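Local coordinates for protein pyocin S8 (Pseudomonas aeruginosa, PDB 6W0V) that is a bacteriocin whose C-terminal nuclease domain, the part described here, probably kills rival bacteria by cutting their DNA with an H-N-H endonuclease motif, at residues V27-G39 / Q51-V63. The protein carries 1 engineered substitution. Numbering follows the deposited sequence.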
ATOM      1  N   VAL A  27       6.154  11.312  -7.557  1.00 23.07           N
ATOM      2  CA  VAL A  27       5.986  12.537  -6.736  1.00 21.94           C
ATOM      3  C   VAL A  27       7.132  12.599  -5.751  1.00 21.47           C
ATOM      4  O   VAL A  27       7.606  11.578  -5.267  1.00 20.59           O
ATOM      5  CB  VAL A  27       4.620  12.591  -6.036  1.00 21.86           C
ATOM      6  CG1 VAL A  27       3.512  12.712  -7.064  1.00 23.09           C
ATOM      7  CG2 VAL A  27       4.390  11.398  -5.121  1.00 21.25           C
ATOM      8  N   PRO A  28       7.554  13.821  -5.393  1.00 21.53           N
ATOM      9  CA  PRO A  28       8.606  13.972  -4.408  1.00 21.04           C
ATOM     10  C   PRO A  28       8.064  13.579  -3.034  1.00 18.80           C
ATOM     11  O   PRO A  28       6.865  13.383  -2.848  1.00 20.79           O
ATOM     12  CB  PRO A  28       8.947  15.459  -4.487  1.00 23.19           C
ATOM     13  CG  PRO A  28       7.631  16.099  -4.880  1.00 25.27           C
ATOM     14  CD  PRO A  28       6.994  15.110  -5.833  1.00 24.32           C
ATOM     15  N   ILE A  29       8.971  13.435  -2.095  1.00 18.53           N
ATOM     16  CA  ILE A  29       8.627  13.156  -0.682  1.00 18.40           C
ATOM     17  C   ILE A  29       8.144  14.465  -0.093  1.00 17.84           C
ATOM     18  O   ILE A  29       8.796  15.488  -0.235  1.00 18.15           O
ATOM     19  CB  ILE A  29       9.847  12.605   0.065  1.00 17.63           C
ATOM     20  CG1 ILE A  29      10.439  11.394  -0.662  1.00 18.12           C
ATOM     21  CG2 ILE A  29       9.500  12.305   1.512  1.00 19.50           C
ATOM     22  CD1 ILE A  29       9.407  10.494  -1.334  1.00 17.62           C
ATOM     23  N   PRO A  30       6.967  14.484   0.550  1.00 17.97           N
ATOM     24  CA  PRO A  30       6.472  15.704   1.165  1.00 18.83           C
ATOM     25  C   PRO A  30       7.488  16.191   2.197  1.00 18.86           C
ATOM     26  O   PRO A  30       8.027  15.385   2.944  1.00 18.54           O
ATOM     27  CB  PRO A  30       5.160  15.286   1.822  1.00 19.01           C
ATOM     28  CG  PRO A  30       4.755  14.048   1.057  1.00 18.53           C
ATOM     29  CD  PRO A  30       6.052  13.349   0.719  1.00 17.69           C
ATOM     30  N   SER A  31       7.717  17.494   2.215  1.00 19.84           N
ATOM     31  CA  SER A  31       8.679  18.124   3.143  1.00 21.16           C
ATOM     32  C   SER A  31       8.363  17.722   4.587  1.00 21.18           C
ATOM     33  O   SER A  31       9.312  17.470   5.337  1.00 21.62           O
ATOM     34  CB  SER A  31       8.706  19.604   2.952  1.00 24.50           C
ATOM     35  OG  SER A  31       7.418  20.161   3.098  1.00 28.48           O
ATOM     36  N   GLN A  32       7.085  17.617   4.965  1.00 21.31           N
ATOM     37  CA  GLN A  32       6.714  17.294   6.368  1.00 22.66           C
ATOM     38  C   GLN A  32       7.099  15.841   6.665  1.00 20.59           C
ATOM     39  O   GLN A  32       7.306  15.514   7.841  1.00 23.56           O
ATOM     40  CB  GLN A  32       5.232  17.540   6.637  1.00 24.54           C
ATOM     41  CG  GLN A  32       4.303  16.593   5.899  1.00 26.70           C
ATOM     42  CD  GLN A  32       3.846  17.136   4.571  1.00 25.97           C
ATOM     43  OE1 GLN A  32       4.612  17.740   3.825  1.00 26.22           O
ATOM     44  NE2 GLN A  32       2.578  16.919   4.266  1.00 28.90           N
ATOM     45  N   ILE A  33       7.167  14.997   5.637  1.00 19.58           N
ATOM     46  CA  ILE A  33       7.621  13.587   5.778  1.00 18.26           C
ATOM     47  C   ILE A  33       9.146  13.602   5.858  1.00 18.14           C
ATOM     48  O   ILE A  33       9.690  12.965   6.762  1.00 18.84           O
ATOM     49  CB  ILE A  33       7.085  12.717   4.630  1.00 18.25           C
ATOM     50  CG1 ILE A  33       5.556  12.685   4.652  1.00 19.14           C
ATOM     51  CG2 ILE A  33       7.665  11.315   4.685  1.00 20.32           C
ATOM     52  CD1 ILE A  33       4.990  12.296   5.994  1.00 21.02           C
ATOM     53  N   ALA A  34       9.801  14.342   4.967  1.00 17.61           N
ATOM     54  CA  ALA A  34      11.259  14.562   5.056  1.00 17.89           C
ATOM     55  C   ALA A  34      11.574  14.988   6.491  1.00 18.22           C
ATOM     56  O   ALA A  34      12.516  14.454   7.079  1.00 17.54           O
ATOM     57  CB  ALA A  34      11.717  15.581   4.050  1.00 19.77           C
ATOM     58  N   ASP A  35      10.753  15.866   7.063  1.00 18.35           N
ATOM     59  CA  ASP A  35      10.965  16.392   8.435  1.00 20.19           C
ATOM     60  C   ASP A  35      11.051  15.250   9.446  1.00 18.38           C
ATOM     61  O   ASP A  35      11.743  15.418  10.449  1.00 21.37           O
ATOM     62  CB  ASP A  35       9.864  17.366   8.835  1.00 22.23           C
ATOM     63  CG  ASP A  35       9.920  18.678   8.078  1.00 24.54           C
ATOM     64  OD1 ASP A  35      10.982  18.988   7.511  1.00 24.09           O
ATOM     65  OD2 ASP A  35       8.905  19.376   8.063  1.00 26.71           O
ATOM     66  N   GLN A  36      10.349  14.148   9.205  1.00 18.25           N
ATOM     67  CA  GLN A  36      10.249  13.022  10.166  1.00 19.43           C
ATOM     68  C   GLN A  36      11.373  12.021   9.939  1.00 17.97           C
ATOM     69  O   GLN A  36      11.490  11.084  10.733  1.00 19.44           O
ATOM     70  CB  GLN A  36       8.905  12.311  10.009  1.00 20.17           C
ATOM     71  CG  GLN A  36       7.712  13.216  10.266  1.00 23.90           C
ATOM     72  CD  GLN A  36       7.865  13.939  11.580  1.00 24.98           C
ATOM     73  OE1 GLN A  36       8.342  13.375  12.564  1.00 29.02           O
ATOM     74  NE2 GLN A  36       7.486  15.205  11.601  1.00 29.00           N
ATOM     75  N   LEU A  37      12.166  12.201   8.887  1.00 15.29           N
ATOM     76  CA  LEU A  37      13.170  11.184   8.503  1.00 15.84           C
ATOM     77  C   LEU A  37      14.545  11.814   8.519  1.00 15.83           C
ATOM     78  O   LEU A  37      15.472  11.155   8.987  1.00 15.79           O
ATOM     79  CB  LEU A  37      12.834  10.655   7.114  1.00 15.53           C
ATOM     80  CG  LEU A  37      11.451  10.032   7.000  1.00 16.27           C
ATOM     81  CD1 LEU A  37      11.108   9.802   5.544  1.00 17.94           C
ATOM     82  CD2 LEU A  37      11.376   8.741   7.799  1.00 17.01           C
ATOM     83  N   ARG A  38      14.631  13.038   8.015  1.00 15.24           N
ATOM     84  CA  ARG A  38      15.914  13.732   7.833  1.00 15.56           C
ATOM     85  C   ARG A  38      16.692  13.697   9.145  1.00 15.72           C
ATOM     86  O   ARG A  38      16.149  14.054  10.197  1.00 16.16           O
ATOM     87  CB  ARG A  38      15.674  15.166   7.383  1.00 16.08           C
ATOM     88  CG  ARG A  38      16.968  15.949   7.262  1.00 16.59           C
ATOM     89  CD  ARG A  38      16.721  17.356   6.811  1.00 18.99           C
ATOM     90  NE  ARG A  38      15.721  17.999   7.646  1.00 19.23           N
ATOM     91  CZ  ARG A  38      14.443  18.160   7.329  1.00 19.82           C
ATOM     92  NH1 ARG A  38      13.963  17.690   6.189  1.00 19.47           N
ATOM     93  NH2 ARG A  38      13.644  18.777   8.183  1.00 22.75           N
ATOM     94  N   GLY A  39      17.956  13.294   9.056  1.00 14.67           N
ATOM     95  CA  GLY A  39      18.877  13.335  10.199  1.00 16.82           C
ATOM     96  C   GLY A  39      18.736  12.123  11.096  1.00 16.16           C
ATOM     97  O   GLY A  39      19.552  11.963  12.039  1.00 17.09           O
ATOM     98  N   GLN A  51       9.498   3.758   8.356  1.00 12.62           N
ATOM     99  CA  GLN A  51       9.347   5.033   9.074  1.00 13.02           C
ATOM    100  C   GLN A  51       8.705   6.033   8.126  1.00 12.63           C
ATOM    101  O   GLN A  51       7.954   6.880   8.574  1.00 14.14           O
ATOM    102  CB  GLN A  51      10.698   5.494   9.584  1.00 13.56           C
ATOM    103  CG  GLN A  51      11.233   4.557  10.646  1.00 14.30           C
ATOM    104  CD  GLN A  51      12.376   5.189  11.385  1.00 15.62           C
ATOM    105  OE1 GLN A  51      12.362   6.389  11.642  1.00 16.83           O
ATOM    106  NE2 GLN A  51      13.378   4.380  11.692  1.00 16.84           N
ATOM    107  N   PHE A  52       9.018   5.916   6.847  1.00 12.89           N
ATOM    108  CA  PHE A  52       8.447   6.768   5.789  1.00 13.03           C
ATOM    109  C   PHE A  52       6.929   6.625   5.830  1.00 13.72           C
ATOM    110  O   PHE A  52       6.193   7.604   6.004  1.00 14.35           O
ATOM    111  CB  PHE A  52       9.056   6.331   4.466  1.00 14.27           C
ATOM    112  CG  PHE A  52       8.536   7.063   3.274  1.00 15.17           C
ATOM    113  CD1 PHE A  52       7.303   6.747   2.732  1.00 14.35           C
ATOM    114  CD2 PHE A  52       9.294   8.061   2.695  1.00 17.44           C
ATOM    115  CE1 PHE A  52       6.849   7.416   1.615  1.00 16.85           C
ATOM    116  CE2 PHE A  52       8.842   8.727   1.576  1.00 18.19           C
ATOM    117  CZ  PHE A  52       7.617   8.407   1.043  1.00 17.07           C
ATOM    118  N   TRP A  53       6.473   5.397   5.700  1.00 13.16           N
ATOM    119  CA  TRP A  53       5.016   5.176   5.609  1.00 12.44           C
ATOM    120  C   TRP A  53       4.369   5.439   6.955  1.00 12.88           C
ATOM    121  O   TRP A  53       3.246   5.924   6.953  1.00 14.18           O
ATOM    122  CB  TRP A  53       4.719   3.788   5.087  1.00 13.07           C
ATOM    123  CG  TRP A  53       5.058   3.710   3.642  1.00 12.94           C
ATOM    124  CD1 TRP A  53       5.995   2.916   3.067  1.00 12.65           C
ATOM    125  CD2 TRP A  53       4.520   4.526   2.593  1.00 12.82           C
ATOM    126  NE1 TRP A  53       6.043   3.143   1.726  1.00 13.26           N
ATOM    127  CE2 TRP A  53       5.147   4.124   1.401  1.00 13.29           C
ATOM    128  CE3 TRP A  53       3.538   5.515   2.528  1.00 14.24           C
ATOM    129  CZ2 TRP A  53       4.824   4.675   0.166  1.00 14.36           C
ATOM    130  CZ3 TRP A  53       3.228   6.069   1.310  1.00 14.65           C
ATOM    131  CH2 TRP A  53       3.867   5.657   0.146  1.00 15.11           C
ATOM    132  N   VAL A  54       5.051   5.143   8.049  1.00 12.52           N
ATOM    133  CA  VAL A  54       4.530   5.491   9.393  1.00 13.50           C
ATOM    134  C   VAL A  54       4.342   6.999   9.450  1.00 13.76           C
ATOM    135  O   VAL A  54       3.326   7.457   9.942  1.00 16.04           O
ATOM    136  CB  VAL A  54       5.449   4.985  10.508  1.00 14.64           C
ATOM    137  CG1 VAL A  54       5.145   5.639  11.841  1.00 15.27           C
ATOM    138  CG2 VAL A  54       5.372   3.477  10.610  1.00 14.81           C
ATOM    139  N   ALA A  55       5.309   7.757   8.960  1.00 14.38           N
ATOM    140  CA  ALA A  55       5.242   9.226   8.991  1.00 15.44           C
ATOM    141  C   ALA A  55       4.058   9.671   8.139  1.00 15.07           C
ATOM    142  O   ALA A  55       3.351  10.579   8.549  1.00 16.66           O
ATOM    143  CB  ALA A  55       6.540   9.803   8.511  1.00 15.90           C
ATOM    144  N   VAL A  56       3.872   9.040   6.983  1.00 14.48           N
ATOM    145  CA  VAL A  56       2.750   9.388   6.076  1.00 14.93           C
ATOM    146  C   VAL A  56       1.460   9.127   6.846  1.00 15.22           C
ATOM    147  O   VAL A  56       0.605  10.022   6.888  1.00 16.85           O
ATOM    148  CB  VAL A  56       2.801   8.592   4.766  1.00 15.31           C
ATOM    149  CG1 VAL A  56       1.534   8.791   3.956  1.00 16.53           C
ATOM    150  CG2 VAL A  56       4.019   8.954   3.942  1.00 15.41           C
ATOM    151  N   ALA A  57       1.342   7.952   7.453  1.00 14.64           N
ATOM    152  CA  ALA A  57       0.112   7.569   8.187  1.00 15.83           C
ATOM    153  C   ALA A  57      -0.097   8.543   9.343  1.00 16.95           C
ATOM    154  O   ALA A  57      -1.229   8.762   9.730  1.00 18.05           O
ATOM    155  CB  ALA A  57       0.205   6.162   8.687  1.00 16.89           C
ATOM    156  N   ASN A  58       0.980   9.102   9.876  1.00 18.58           N
ATOM    157  CA  ASN A  58       0.933   9.999  11.049  1.00 19.79           C
ATOM    158  C   ASN A  58       0.695  11.446  10.620  1.00 20.01           C
ATOM    159  O   ASN A  58       0.655  12.314  11.509  1.00 22.61           O
ATOM    160  CB  ASN A  58       2.221   9.917  11.854  1.00 21.05           C
ATOM    161  CG  ASN A  58       2.032  10.437  13.258  1.00 23.66           C
ATOM    162  OD1 ASN A  58       2.923  11.061  13.822  1.00 27.05           O
ATOM    163  ND2 ASN A  58       0.859  10.206  13.816  1.00 24.15           N
ATOM    164  N   ASP A  59       0.582  11.691   9.315  1.00 18.80           N
ATOM    165  CA  ASP A  59       0.328  13.039   8.761  1.00 20.94           C
ATOM    166  C   ASP A  59      -1.132  13.092   8.347  1.00 20.74           C
ATOM    167  O   ASP A  59      -1.508  12.527   7.324  1.00 20.64           O
ATOM    168  CB  ASP A  59       1.232  13.380   7.581  1.00 22.04           C
ATOM    169  CG  ASP A  59       1.080  14.837   7.205  1.00 24.58           C
ATOM    170  OD1 ASP A  59      -0.018  15.229   6.786  1.00 27.57           O
ATOM    171  OD2 ASP A  59       2.021  15.579   7.430  1.00 28.10           O
ATOM    172  N   PRO A  60      -1.993  13.760   9.134  1.00 22.67           N
ATOM    173  CA  PRO A  60      -3.417  13.796   8.817  1.00 23.21           C
ATOM    174  C   PRO A  60      -3.717  14.178   7.362  1.00 24.02           C
ATOM    175  O   PRO A  60      -4.578  13.561   6.754  1.00 25.70           O
ATOM    176  CB  PRO A  60      -3.952  14.869   9.773  1.00 26.37           C
ATOM    177  CG  PRO A  60      -3.034  14.768  10.968  1.00 26.85           C
ATOM    178  CD  PRO A  60      -1.670  14.463  10.383  1.00 25.49           C
ATOM    179  N   GLU A  61      -3.015  15.183   6.843  1.00 24.82           N
ATOM    180  CA  GLU A  61      -3.284  15.780   5.509  1.00 28.89           C
ATOM    181  C   GLU A  61      -2.785  14.861   4.391  1.00 25.61           C
ATOM    182  O   GLU A  61      -3.232  15.035   3.248  1.00 30.24           O
ATOM    183  CB  GLU A  61      -2.663  17.174   5.426  1.00 31.91           C
ATOM    184  CG  GLU A  61      -3.420  18.188   6.265  1.00 36.84           C
ATOM    185  CD  GLU A  61      -4.925  18.138   6.063  1.00 39.56           C
ATOM    186  OE1 GLU A  61      -5.660  18.131   7.070  1.00 43.77           O
ATOM    187  OE2 GLU A  61      -5.354  18.076   4.895  1.00 42.09           O
ATOM    188  N   LEU A  62      -1.897  13.916   4.683  1.00 21.20           N
ATOM    189  CA  LEU A  62      -1.497  12.914   3.669  1.00 20.85           C
ATOM    190  C   LEU A  62      -2.336  11.655   3.846  1.00 19.42           C
ATOM    191  O   LEU A  62      -2.778  11.102   2.833  1.00 20.68           O
ATOM    192  CB  LEU A  62      -0.015  12.590   3.820  1.00 20.61           C
ATOM    193  CG  LEU A  62       0.918  13.754   3.520  1.00 20.41           C
ATOM    194  CD1 LEU A  62       2.345  13.374   3.864  1.00 21.60           C
ATOM    195  CD2 LEU A  62       0.815  14.170   2.064  1.00 22.18           C
ATOM    196  N   VAL A  63      -2.516  11.206   5.083  1.00 18.89           N
ATOM    197  CA  VAL A  63      -3.123   9.870   5.331  1.00 18.45           C
ATOM    198  C   VAL A  63      -4.594   9.927   4.917  1.00 18.86           C
ATOM    199  O   VAL A  63      -5.131   8.877   4.558  1.00 19.23           O
ATOM    200  CB  VAL A  63      -2.947   9.386   6.781  1.00 20.86           C
ATOM    201  CG1 VAL A  63      -3.880  10.087   7.754  1.00 21.50           C
ATOM    202  CG2 VAL A  63      -3.128   7.879   6.859  1.00 20.36           C
TER
HETATM  203  O   HOH W   1      10.712   8.471  11.611  1.00 22.18           O
HETATM  204  O   HOH W   2       5.606  12.868  14.623  1.00 33.40           O
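Ile33 plugs into 51-63 as a knob among Phe52, Ala55, Val56 and Leu62. Its CG1 branch lies beside the backbone N (chi1 -62°) and carries CD1 onto the backbone of helix 51-57, 3.5 Å from Ala55 O. Leu62 meets it tip to tip, and there the packing is tight: Leu62 CD1 stands 3.4 Å from Ile33 CG1.

The other branch, Ile33 CG2, sits over one face of the Phe52 ring, offset toward its rim. With CG anti to the backbone N, the Phe52 ring reaches past Ile33 to Ile29. Ile29 CD1 meets the ring edge, 3.5 Å from Phe52 CE2. Leu37 CD1 comes in obliquely, 3.8 Å from Phe52 CD2.

Polar groups border this core. Gln32 NE2 gives Asp59 OD2 a weak, bent bond (3.5 Å), while Asp59 OD1 caps helix 60-63 through weak bonds from Glu61 N and Leu62 N. A water bridges Gln36 O and Gln51 OE1; Gln51 NE2 bonds Asp47.

This is helix-on-helix packing within the colicin/pyocin DNase domain: the axes of 31-37 and 51-57 come within 9.2 Å, N-to-C directions 128° apart. Val116 of strand 114-117 touches Ile29 and Phe52, Met74 of helix 68-75 Val56, and Phe42 of strand 41-42 Leu37.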